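Local coordinates for protein peptide methionine sulfoxide reductase MsrA (Treponema denticola ATCC 35405, PDB 5FA9) that probably repairs oxidised proteins by reducing methionine sulfoxide back to methionine, as a fusion of MsrA and MsrB reductase domains, at residues B[214-226]-B[234-246]. The protein carries 2 engineered substitutions. Numbering follows the deposited sequence.
Sequences TTGKPLFSSLNKY and SFTKAITTQALQY
The buried core of the MsrB (SelR) domain holds an offset stack between F220 and F235. Their centroids lie 4.5 Å apart and the planes are inclined by 17°. F220 CB sits over the centre of the F235 ring, 3.6 Å from its centroid. F220 CG is anti to the carbonyl carbon (chi1 -61°), and its ring runs on past the rim of F235. K237 O meets the F220 ring edge in plane, 3.3 Å from F220 CD1. L244 CD1 comes up to F220 CZ. Beyond the F235 plane from F220, K225 CB and CD approach F235 CE2 and CZ obliquely.

The short antiparallel hairpin 225-226/234-235 begins here, with K225 and F235 as a non-hydrogen-bonded pair. N224 O accepts from T236 N at 2.9 Å. The N224 amide lies against K237 CG, and its ND2 shares a bridging water with S221 N and K237 O.

L219 and F220 form a classic beta bulge opposite Y210; within it, L219 O accepts from I239 N, which lies above the carbonyl plane (3.0 Å). The fully extended K217 side chain (chi1 180°) carries NZ to Q242 O, 2.7 Å away. The same NZ forms a salt bridge with E165.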
ATOM      1  N   THR B 214     -21.407 -28.546  -3.218  1.00 50.44           N
ATOM      2  CA  THR B 214     -21.099 -29.763  -3.963  1.00 54.46           C
ATOM      3  C   THR B 214     -19.838 -30.476  -3.474  1.00 52.13           C
ATOM      4  O   THR B 214     -19.683 -31.677  -3.686  1.00 60.96           O
ATOM      5  CB  THR B 214     -20.934 -29.469  -5.468  1.00 54.43           C
ATOM      6  OG1 THR B 214     -19.770 -28.660  -5.679  1.00 55.41           O
ATOM      7  CG2 THR B 214     -22.159 -28.747  -6.010  1.00 55.29           C
ATOM      8  N   THR B 215     -18.939 -29.741  -2.824  1.00 53.02           N
ATOM      9  CA  THR B 215     -17.661 -30.317  -2.406  1.00 50.51           C
ATOM     10  C   THR B 215     -17.388 -30.153  -0.914  1.00 45.62           C
ATOM     11  O   THR B 215     -16.661 -30.950  -0.321  1.00 50.57           O
ATOM     12  CB  THR B 215     -16.484 -29.694  -3.184  1.00 54.62           C
ATOM     13  OG1 THR B 215     -16.337 -28.317  -2.815  1.00 54.20           O
ATOM     14  CG2 THR B 215     -16.718 -29.794  -4.681  1.00 50.57           C
ATOM     15  N   GLY B 216     -17.966 -29.121  -0.310  1.00 43.49           N
ATOM     16  CA  GLY B 216     -17.763 -28.871   1.104  1.00 47.14           C
ATOM     17  C   GLY B 216     -16.587 -27.956   1.400  1.00 45.66           C
ATOM     18  O   GLY B 216     -16.256 -27.720   2.561  1.00 51.42           O
ATOM     19  N   LYS B 217     -15.941 -27.459   0.351  1.00 46.81           N
ATOM     20  CA  LYS B 217     -14.813 -26.544   0.507  1.00 47.89           C
ATOM     21  C   LYS B 217     -15.286 -25.116   0.782  1.00 40.92           C
ATOM     22  O   LYS B 217     -16.165 -24.609   0.086  1.00 39.80           O
ATOM     23  CB  LYS B 217     -13.926 -26.576  -0.739  1.00 41.83           C
ATOM     24  CG  LYS B 217     -12.722 -25.651  -0.676  1.00 44.25           C
ATOM     25  CD  LYS B 217     -11.787 -25.884  -1.849  1.00 39.71           C
ATOM     26  CE  LYS B 217     -10.782 -24.754  -1.991  1.00 42.97           C
ATOM     27  NZ  LYS B 217      -9.895 -24.950  -3.172  1.00 49.66           N
ATOM     28  N   PRO B 218     -14.702 -24.465   1.802  1.00 37.33           N
ATOM     29  CA  PRO B 218     -15.033 -23.080   2.160  1.00 33.93           C
ATOM     30  C   PRO B 218     -14.797 -22.105   1.010  1.00 36.70           C
ATOM     31  O   PRO B 218     -13.763 -22.175   0.347  1.00 34.10           O
ATOM     32  CB  PRO B 218     -14.085 -22.786   3.327  1.00 31.16           C
ATOM     33  CG  PRO B 218     -13.800 -24.121   3.919  1.00 41.02           C
ATOM     34  CD  PRO B 218     -13.746 -25.061   2.751  1.00 40.53           C
ATOM     35  N   LEU B 219     -15.752 -21.209   0.782  1.00 33.89           N
ATOM     36  CA  LEU B 219     -15.657 -20.255  -0.318  1.00 32.67           C
ATOM     37  C   LEU B 219     -15.710 -18.809   0.166  1.00 40.52           C
ATOM     38  O   LEU B 219     -14.989 -17.950  -0.344  1.00 33.08           O
ATOM     39  CB  LEU B 219     -16.775 -20.501  -1.332  1.00 33.72           C
ATOM     40  CG  LEU B 219     -16.808 -21.879  -1.992  1.00 36.99           C
ATOM     41  CD1 LEU B 219     -18.036 -22.014  -2.878  1.00 40.35           C
ATOM     42  CD2 LEU B 219     -15.537 -22.120  -2.789  1.00 32.75           C
ATOM     43  N   PHE B 220     -16.566 -18.539   1.146  1.00 33.44           N
ATOM     44  CA  PHE B 220     -16.733 -17.181   1.651  1.00 34.37           C
ATOM     45  C   PHE B 220     -16.896 -17.141   3.167  1.00 34.15           C
ATOM     46  O   PHE B 220     -17.325 -18.116   3.785  1.00 33.08           O
ATOM     47  CB  PHE B 220     -17.934 -16.509   0.981  1.00 42.92           C
ATOM     48  CG  PHE B 220     -17.801 -16.380  -0.510  1.00 44.35           C
ATOM     49  CD1 PHE B 220     -17.115 -15.314  -1.068  1.00 31.37           C
ATOM     50  CD2 PHE B 220     -18.363 -17.324  -1.354  1.00 39.45           C
ATOM     51  CE1 PHE B 220     -16.989 -15.193  -2.439  1.00 36.92           C
ATOM     52  CE2 PHE B 220     -18.241 -17.209  -2.725  1.00 41.18           C
ATOM     53  CZ  PHE B 220     -17.553 -16.143  -3.269  1.00 49.15           C
ATOM     54  N   SER B 221     -16.543 -16.003   3.756  1.00 35.95           N
ATOM     55  CA  SER B 221     -16.703 -15.787   5.189  1.00 35.85           C
ATOM     56  C   SER B 221     -17.810 -14.777   5.471  1.00 33.98           C
ATOM     57  O   SER B 221     -18.042 -13.861   4.681  1.00 33.00           O
ATOM     58  CB  SER B 221     -15.388 -15.310   5.810  1.00 34.19           C
ATOM     59  OG  SER B 221     -15.567 -14.952   7.169  1.00 35.94           O
ATOM     60  N   SER B 222     -18.490 -14.949   6.600  1.00 35.79           N
ATOM     61  CA  SER B 222     -19.550 -14.031   7.010  1.00 37.61           C
ATOM     62  C   SER B 222     -19.005 -12.628   7.256  1.00 36.07           C
ATOM     63  O   SER B 222     -19.745 -11.645   7.195  1.00 36.87           O
ATOM     64  CB  SER B 222     -20.248 -14.547   8.269  1.00 37.95           C
ATOM     65  OG  SER B 222     -19.329 -14.692   9.338  1.00 36.56           O
ATOM     66  N   LEU B 223     -17.709 -12.543   7.536  1.00 30.58           N
ATOM     67  CA  LEU B 223     -17.055 -11.267   7.806  1.00 39.29           C
ATOM     68  C   LEU B 223     -17.008 -10.388   6.561  1.00 31.24           C
ATOM     69  O   LEU B 223     -16.948  -9.162   6.656  1.00 35.59           O
ATOM     70  CB  LEU B 223     -15.637 -11.500   8.333  1.00 39.59           C
ATOM     71  CG  LEU B 223     -14.847 -10.273   8.794  1.00 45.91           C
ATOM     72  CD1 LEU B 223     -15.542  -9.580   9.957  1.00 36.38           C
ATOM     73  CD2 LEU B 223     -13.422 -10.655   9.161  1.00 45.40           C
ATOM     74  N   ASN B 224     -17.050 -11.020   5.394  1.00 33.35           N
ATOM     75  CA  ASN B 224     -16.956 -10.300   4.130  1.00 36.28           C
ATOM     76  C   ASN B 224     -18.314 -10.118   3.464  1.00 46.14           C
ATOM     77  O   ASN B 224     -18.408  -9.591   2.356  1.00 42.75           O
ATOM     78  CB  ASN B 224     -16.008 -11.034   3.184  1.00 36.63           C
ATOM     79  CG  ASN B 224     -14.636 -11.249   3.789  1.00 41.44           C
ATOM     80  OD1 ASN B 224     -14.000 -10.308   4.262  1.00 36.58           O
ATOM     81  ND2 ASN B 224     -14.176 -12.494   3.786  1.00 38.78           N
ATOM     82  N   LYS B 225     -19.364 -10.554   4.152  1.00 44.87           N
ATOM     83  CA  LYS B 225     -20.720 -10.488   3.619  1.00 41.51           C
ATOM     84  C   LYS B 225     -21.368  -9.137   3.902  1.00 42.14           C
ATOM     85  O   LYS B 225     -21.182  -8.563   4.975  1.00 43.65           O
ATOM     86  CB  LYS B 225     -21.569 -11.615   4.206  1.00 43.12           C
ATOM     87  CG  LYS B 225     -22.900 -11.828   3.513  1.00 38.85           C
ATOM     88  CD  LYS B 225     -23.584 -13.076   4.040  1.00 33.19           C
ATOM     89  CE  LYS B 225     -24.811 -13.428   3.218  1.00 40.59           C
ATOM     90  NZ  LYS B 225     -25.877 -12.394   3.325  1.00 44.87           N
ATOM     91  N   TYR B 226     -22.131  -8.632   2.937  1.00 38.90           N
ATOM     92  CA  TYR B 226     -22.835  -7.366   3.102  1.00 40.44           C
ATOM     93  C   TYR B 226     -24.093  -7.321   2.238  1.00 48.17           C
ATOM     94  O   TYR B 226     -24.282  -8.160   1.356  1.00 46.15           O
ATOM     95  CB  TYR B 226     -21.918  -6.189   2.761  1.00 35.61           C
ATOM     96  CG  TYR B 226     -21.722  -5.967   1.278  1.00 39.25           C
ATOM     97  CD1 TYR B 226     -20.873  -6.780   0.537  1.00 41.74           C
ATOM     98  CD2 TYR B 226     -22.381  -4.937   0.620  1.00 45.73           C
ATOM     99  CE1 TYR B 226     -20.693  -6.575  -0.818  1.00 39.48           C
ATOM    100  CE2 TYR B 226     -22.208  -4.726  -0.732  1.00 43.20           C
ATOM    101  CZ  TYR B 226     -21.364  -5.547  -1.446  1.00 46.72           C
ATOM    102  OH  TYR B 226     -21.190  -5.333  -2.794  1.00 41.01           O
ATOM    103  N   SER B 234     -24.016 -11.337  -1.144  1.00 45.79           N
ATOM    104  CA  SER B 234     -22.914 -10.569  -1.710  1.00 41.21           C
ATOM    105  C   SER B 234     -21.715 -10.522  -0.771  1.00 40.23           C
ATOM    106  O   SER B 234     -21.864 -10.344   0.437  1.00 44.22           O
ATOM    107  CB  SER B 234     -23.373  -9.149  -2.044  1.00 46.04           C
ATOM    108  OG  SER B 234     -24.460  -9.167  -2.953  1.00 51.26           O
ATOM    109  N   PHE B 235     -20.526 -10.685  -1.341  1.00 38.22           N
ATOM    110  CA  PHE B 235     -19.293 -10.694  -0.564  1.00 35.03           C
ATOM    111  C   PHE B 235     -18.260  -9.751  -1.175  1.00 42.93           C
ATOM    112  O   PHE B 235     -18.294  -9.472  -2.373  1.00 34.25           O
ATOM    113  CB  PHE B 235     -18.726 -12.113  -0.472  1.00 36.15           C
ATOM    114  CG  PHE B 235     -19.678 -13.109   0.128  1.00 37.32           C
ATOM    115  CD1 PHE B 235     -20.569 -13.806  -0.671  1.00 40.69           C
ATOM    116  CD2 PHE B 235     -19.680 -13.350   1.493  1.00 36.61           C
ATOM    117  CE1 PHE B 235     -21.446 -14.723  -0.121  1.00 37.50           C
ATOM    118  CE2 PHE B 235     -20.554 -14.266   2.048  1.00 34.95           C
ATOM    119  CZ  PHE B 235     -21.438 -14.954   1.239  1.00 39.03           C
ATOM    120  N   THR B 236     -17.347  -9.260  -0.342  1.00 37.22           N
ATOM    121  CA  THR B 236     -16.329  -8.318  -0.796  1.00 37.40           C
ATOM    122  C   THR B 236     -15.073  -9.038  -1.276  1.00 30.52           C
ATOM    123  O   THR B 236     -14.258  -8.465  -1.998  1.00 32.92           O
ATOM    124  CB  THR B 236     -15.944  -7.329   0.318  1.00 35.18           C
ATOM    125  OG1 THR B 236     -15.327  -8.039   1.400  1.00 41.70           O
ATOM    126  CG2 THR B 236     -17.176  -6.601   0.832  1.00 27.71           C
ATOM    127  N   LYS B 237     -14.926 -10.296  -0.873  1.00 31.43           N
ATOM    128  CA  LYS B 237     -13.776 -11.103  -1.267  1.00 32.77           C
ATOM    129  C   LYS B 237     -14.026 -12.581  -1.000  1.00 30.73           C
ATOM    130  O   LYS B 237     -14.995 -12.948  -0.337  1.00 29.86           O
ATOM    131  CB  LYS B 237     -12.517 -10.650  -0.523  1.00 29.00           C
ATOM    132  CG  LYS B 237     -12.485 -11.060   0.942  1.00 36.56           C
ATOM    133  CD  LYS B 237     -11.258 -10.504   1.648  1.00 31.77           C
ATOM    134  CE  LYS B 237      -9.976 -11.069   1.059  1.00 37.35           C
ATOM    135  NZ  LYS B 237      -9.886 -12.545   1.227  1.00 44.73           N
ATOM    136  N   ALA B 238     -13.142 -13.426  -1.522  1.00 27.14           N
ATOM    137  CA  ALA B 238     -13.183 -14.852  -1.233  1.00 32.48           C
ATOM    138  C   ALA B 238     -12.507 -15.121   0.106  1.00 39.83           C
ATOM    139  O   ALA B 238     -11.726 -14.298   0.587  1.00 34.81           O
ATOM    140  CB  ALA B 238     -12.512 -15.643  -2.341  1.00 37.08           C
ATOM    141  N   ILE B 239     -12.810 -16.264   0.712  1.00 29.19           N
ATOM    142  CA  ILE B 239     -12.239 -16.594   2.012  1.00 32.95           C
ATOM    143  C   ILE B 239     -10.738 -16.863   1.880  1.00 38.44           C
ATOM    144  O   ILE B 239      -9.960 -16.533   2.776  1.00 41.97           O
ATOM    145  CB  ILE B 239     -12.958 -17.809   2.659  1.00 35.77           C
ATOM    146  CG1 ILE B 239     -12.512 -17.990   4.112  1.00 29.69           C
ATOM    147  CG2 ILE B 239     -12.741 -19.086   1.852  1.00 30.31           C
ATOM    148  CD1 ILE B 239     -13.328 -19.009   4.876  1.00 27.67           C
ATOM    149  N   THR B 240     -10.339 -17.446   0.752  1.00 29.64           N
ATOM    150  CA  THR B 240      -8.931 -17.658   0.430  1.00 40.31           C
ATOM    151  C   THR B 240      -8.683 -17.368  -1.047  1.00 35.84           C
ATOM    152  O   THR B 240      -9.625 -17.202  -1.821  1.00 34.00           O
ATOM    153  CB  THR B 240      -8.463 -19.102   0.739  1.00 37.74           C
ATOM    154  OG1 THR B 240      -9.180 -20.027  -0.088  1.00 36.16           O
ATOM    155  CG2 THR B 240      -8.682 -19.455   2.205  1.00 33.89           C
ATOM    156  N   THR B 241      -7.413 -17.311  -1.433  1.00 38.69           N
ATOM    157  CA  THR B 241      -7.046 -17.098  -2.828  1.00 45.74           C
ATOM    158  C   THR B 241      -7.159 -18.390  -3.631  1.00 48.17           C
ATOM    159  O   THR B 241      -7.013 -18.390  -4.853  1.00 47.68           O
ATOM    160  CB  THR B 241      -5.612 -16.553  -2.960  1.00 42.11           C
ATOM    161  OG1 THR B 241      -4.689 -17.484  -2.381  1.00 38.78           O
ATOM    162  CG2 THR B 241      -5.482 -15.212  -2.253  1.00 34.66           C
ATOM    163  N   GLN B 242      -7.424 -19.490  -2.933  1.00 46.41           N
ATOM    164  CA  GLN B 242      -7.466 -20.809  -3.551  1.00 36.61           C
ATOM    165  C   GLN B 242      -8.893 -21.326  -3.705  1.00 43.82           C
ATOM    166  O   GLN B 242      -9.106 -22.491  -4.040  1.00 51.04           O
ATOM    167  CB  GLN B 242      -6.645 -21.799  -2.722  1.00 41.32           C
ATOM    168  CG  GLN B 242      -5.265 -21.289  -2.346  1.00 39.97           C
ATOM    169  CD  GLN B 242      -4.436 -22.336  -1.630  1.00 45.22           C
ATOM    170  OE1 GLN B 242      -4.967 -23.323  -1.121  1.00 45.13           O
ATOM    171  NE2 GLN B 242      -3.126 -22.123  -1.584  1.00 44.38           N
ATOM    172  N   ALA B 243      -9.866 -20.457  -3.458  1.00 34.65           N
ATOM    173  CA  ALA B 243     -11.266 -20.862  -3.450  1.00 38.38           C
ATOM    174  C   ALA B 243     -11.939 -20.703  -4.810  1.00 43.18           C
ATOM    175  O   ALA B 243     -12.727 -21.555  -5.221  1.00 40.31           O
ATOM    176  CB  ALA B 243     -12.030 -20.075  -2.395  1.00 32.07           C
ATOM    177  N   LEU B 244     -11.632 -19.612  -5.505  1.00 34.80           N
ATOM    178  CA  LEU B 244     -12.362 -19.268  -6.721  1.00 43.42           C
ATOM    179  C   LEU B 244     -11.510 -19.264  -7.986  1.00 42.05           C
ATOM    180  O   LEU B 244     -10.288 -19.118  -7.935  1.00 39.41           O
ATOM    181  CB  LEU B 244     -13.020 -17.895  -6.565  1.00 38.09           C
ATOM    182  CG  LEU B 244     -13.860 -17.671  -5.308  1.00 28.15           C
ATOM    183  CD1 LEU B 244     -14.507 -16.298  -5.344  1.00 35.78           C
ATOM    184  CD2 LEU B 244     -14.908 -18.758  -5.165  1.00 40.17           C
ATOM    185  N   GLN B 245     -12.182 -19.431  -9.120  1.00 45.42           N
ATOM    186  CA  GLN B 245     -11.587 -19.219 -10.433  1.00 38.85           C
ATOM    187  C   GLN B 245     -12.486 -18.279 -11.225  1.00 49.57           C
ATOM    188  O   GLN B 245     -13.705 -18.284 -11.052  1.00 44.97           O
ATOM    189  CB  GLN B 245     -11.396 -20.540 -11.182  1.00 43.07           C
ATOM    190  CG  GLN B 245     -10.041 -21.195 -10.960  1.00 56.25           C
ATOM    191  CD  GLN B 245      -9.927 -22.544 -11.644  1.00 67.50           C
ATOM    192  OE1 GLN B 245     -10.877 -23.020 -12.267  1.00 70.85           O
ATOM    193  NE2 GLN B 245      -8.759 -23.166 -11.534  1.00 66.04           N
ATOM    194  N   TYR B 246     -11.888 -17.468 -12.091  1.00 49.02           N
ATOM    195  CA  TYR B 246     -12.645 -16.452 -12.810  1.00 45.42           C
ATOM    196  C   TYR B 246     -12.692 -16.747 -14.304  1.00 53.35           C
ATOM    197  O   TYR B 246     -11.693 -17.150 -14.900  1.00 51.54           O
ATOM    198  CB  TYR B 246     -12.045 -15.066 -12.563  1.00 38.68           C
ATOM    199  CG  TYR B 246     -11.897 -14.719 -11.098  1.00 43.53           C
ATOM    200  CD1 TYR B 246     -10.739 -15.040 -10.403  1.00 36.91           C
ATOM    201  CD2 TYR B 246     -12.917 -14.076 -10.410  1.00 42.66           C
ATOM    202  CE1 TYR B 246     -10.598 -14.728  -9.064  1.00 44.87           C
ATOM    203  CE2 TYR B 246     -12.786 -13.759  -9.069  1.00 41.13           C
ATOM    204  CZ  TYR B 246     -11.624 -14.089  -8.402  1.00 44.45           C
ATOM    205  OH  TYR B 246     -11.486 -13.776  -7.068  1.00 47.56           O
TER
HETATM  206  O   HOH W   1     -11.027 -22.289   0.670  1.00 39.64           O
HETATM  207  O   HOH W   2     -14.848 -14.231   2.182  1.00 31.06           O
HETATM  208  O   HOH W   3     -25.392 -10.590   1.233  1.00 39.08           O